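Local coordinates for cobalamin biosynthesis protein CobN (Mycobacterium tuberculosis, PDB 7C6O), which is the large, catalytic subunit of cobaltochelatase, the enzyme that inserts cobalt into the corrin ring in cobalamin biosynthesis, at residues V314-G319 against F842-P847. Sequence-based numbering, arbitrary orientation.
Sequences VPEFDG and FYSVDP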
loop_
_atom_site.group_PDB
_atom_site.type_symbol
_atom_site.label_atom_id
_atom_site.label_comp_id
_atom_site.label_asym_id
_atom_site.label_seq_id
_atom_site.Cartn_x
_atom_site.Cartn_y
_atom_site.Cartn_z
ATOM N N VAL A 314 -5.735 -6.388 8.749
ATOM C CA VAL A 314 -7.135 -6.355 9.168
ATOM C C VAL A 314 -7.337 -5.303 10.259
ATOM O O VAL A 314 -8.328 -4.560 10.195
ATOM C CB VAL A 314 -7.621 -7.747 9.611
ATOM C CG1 VAL A 314 -9.062 -7.681 10.107
ATOM C CG2 VAL A 314 -7.513 -8.727 8.453
ATOM N N PRO A 315 -6.457 -5.174 11.261
ATOM C CA PRO A 315 -6.615 -4.058 12.213
ATOM C C PRO A 315 -6.663 -2.682 11.558
ATOM O O PRO A 315 -7.242 -1.759 12.145
ATOM C CB PRO A 315 -5.391 -4.204 13.126
ATOM C CG PRO A 315 -5.145 -5.661 13.145
ATOM C CD PRO A 315 -5.431 -6.127 11.733
ATOM N N GLU A 316 -6.081 -2.514 10.365
ATOM C CA GLU A 316 -6.222 -1.250 9.644
ATOM C C GLU A 316 -7.672 -0.964 9.274
ATOM O O GLU A 316 -8.053 0.205 9.129
ATOM C CB GLU A 316 -5.352 -1.256 8.382
ATOM C CG GLU A 316 -3.865 -1.104 8.655
ATOM C CD GLU A 316 -3.019 -1.257 7.401
ATOM O OE1 GLU A 316 -3.542 -1.743 6.372
ATOM O OE2 GLU A 316 -1.826 -0.897 7.452
ATOM N N PHE A 317 -8.491 -2.009 9.101
ATOM C CA PHE A 317 -9.907 -1.798 8.811
ATOM C C PHE A 317 -10.602 -1.055 9.945
ATOM O O PHE A 317 -11.612 -0.380 9.717
ATOM C CB PHE A 317 -10.614 -3.136 8.568
ATOM C CG PHE A 317 -10.378 -3.733 7.203
ATOM C CD1 PHE A 317 -9.096 -4.020 6.756
ATOM C CD2 PHE A 317 -11.451 -4.056 6.387
ATOM C CE1 PHE A 317 -8.892 -4.588 5.510
ATOM C CE2 PHE A 317 -11.256 -4.626 5.142
ATOM C CZ PHE A 317 -9.973 -4.892 4.701
ATOM N N ASP A 318 -10.085 -1.180 11.172
ATOM C CA ASP A 318 -10.625 -0.480 12.333
ATOM C C ASP A 318 -10.162 0.968 12.438
ATOM O O ASP A 318 -10.674 1.700 13.295
ATOM C CB ASP A 318 -10.219 -1.186 13.629
ATOM C CG ASP A 318 -11.013 -2.449 13.897
ATOM O OD1 ASP A 318 -11.712 -2.944 12.989
ATOM O OD2 ASP A 318 -10.925 -2.943 15.040
ATOM N N GLY A 319 -9.202 1.395 11.621
ATOM C CA GLY A 319 -8.602 2.702 11.811
ATOM C C GLY A 319 -7.532 2.755 12.878
ATOM O O GLY A 319 -7.226 3.838 13.386
ATOM N N PHE A 842 -7.374 5.512 5.341
ATOM C CA PHE A 842 -7.948 4.385 4.619
ATOM C C PHE A 842 -7.258 3.065 4.963
ATOM O O PHE A 842 -6.117 3.019 5.432
ATOM C CB PHE A 842 -7.950 4.622 3.094
ATOM C CG PHE A 842 -6.582 4.813 2.444
ATOM C CD1 PHE A 842 -5.593 3.841 2.512
ATOM C CD2 PHE A 842 -6.342 5.937 1.666
ATOM C CE1 PHE A 842 -4.370 4.020 1.878
ATOM C CE2 PHE A 842 -5.125 6.120 1.023
ATOM C CZ PHE A 842 -4.140 5.165 1.129
ATOM N N TYR A 843 -7.998 1.978 4.753
ATOM C CA TYR A 843 -7.465 0.627 4.724
ATOM C C TYR A 843 -7.523 0.114 3.289
ATOM O O TYR A 843 -7.990 0.805 2.380
ATOM C CB TYR A 843 -8.231 -0.285 5.688
ATOM C CG TYR A 843 -9.727 -0.361 5.459
ATOM C CD1 TYR A 843 -10.269 -1.268 4.554
ATOM C CD2 TYR A 843 -10.602 0.454 6.169
ATOM C CE1 TYR A 843 -11.636 -1.351 4.352
ATOM C CE2 TYR A 843 -11.973 0.376 5.975
ATOM C CZ TYR A 843 -12.483 -0.530 5.067
ATOM O OH TYR A 843 -13.845 -0.612 4.871
ATOM N N SER A 844 -7.038 -1.111 3.076
ATOM C CA SER A 844 -6.951 -1.642 1.725
ATOM C C SER A 844 -7.742 -2.939 1.654
ATOM O O SER A 844 -8.979 -2.908 1.589
ATOM C CB SER A 844 -5.488 -1.801 1.296
ATOM O OG SER A 844 -4.752 -2.571 2.230
ATOM N N VAL A 845 -7.077 -4.096 1.649
ATOM C CA VAL A 845 -7.723 -5.363 1.336
ATOM C C VAL A 845 -7.282 -6.430 2.326
ATOM O O VAL A 845 -6.270 -6.297 3.019
ATOM C CB VAL A 845 -7.407 -5.824 -0.106
ATOM C CG1 VAL A 845 -7.922 -4.810 -1.118
ATOM C CG2 VAL A 845 -5.910 -6.053 -0.282
ATOM N N ASP A 846 -8.068 -7.494 2.389
ATOM C CA ASP A 846 -7.650 -8.719 3.055
ATOM C C ASP A 846 -6.577 -9.360 2.189
ATOM O O ASP A 846 -6.889 -9.828 1.086
ATOM C CB ASP A 846 -8.845 -9.660 3.247
ATOM C CG ASP A 846 -8.466 -10.987 3.894
ATOM O OD1 ASP A 846 -7.287 -11.193 4.246
ATOM O OD2 ASP A 846 -9.367 -11.839 4.050
ATOM N N PRO A 847 -5.315 -9.398 2.626
ATOM C CA PRO A 847 -4.242 -9.889 1.748
ATOM C C PRO A 847 -4.300 -11.382 1.483
ATOM O O PRO A 847 -3.594 -11.854 0.583
ATOM C CB PRO A 847 -2.970 -9.513 2.513
ATOM C CG PRO A 847 -3.396 -9.537 3.952
ATOM C CD PRO A 847 -4.816 -9.027 3.963
HETATM O O HOH W 1 -4.023 -0.696 3.975
HETATM O O HOH W 2 -5.800 -2.927 5.299
#
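Phe317 and Tyr843 form an offset aromatic stack, ring centroids 4.0 Å apart and planes inclined by 22°, which joins two loops distant in the CobN chain: the turn between helix 305-313 and strand 321-331, and the segment leading to helix 853-874. The offset is unequal. Tyr843 CD1 sits over the centre of the phenylalanine ring, 3.3 Å above its plane, whereas Phe317 CG lies toward the rim of the tyrosine. Phe317 CB completes the overlap with a CH-pi contact, 4.3 Å from the Tyr843 centroid and 11° from the ring normal. At the phenylalanine edge, in plane, comes the carbonyl carbon of Val845. A chi1 of 56° folds the Tyr843 side chain back over its own backbone and lays the ring's face on Phe317.

Beside the stack, polar contact is relayed by two waters. The extended Glu316 side chain accepts a hydrogen bond from each at OE1. One water continues to Ser844 OG at 2.7 Å; the other accepts from Ser844 N at 3.1 Å.

Farther out, Trp271 also meets the Phe317 ring, and the Tyr843 hydroxyl is anchored by a hydrogen bond to Ala262 O. The carboxylate that presents OE1 to both waters is itself held through Glu316 OE2, in a salt bridge to Arg603 NE.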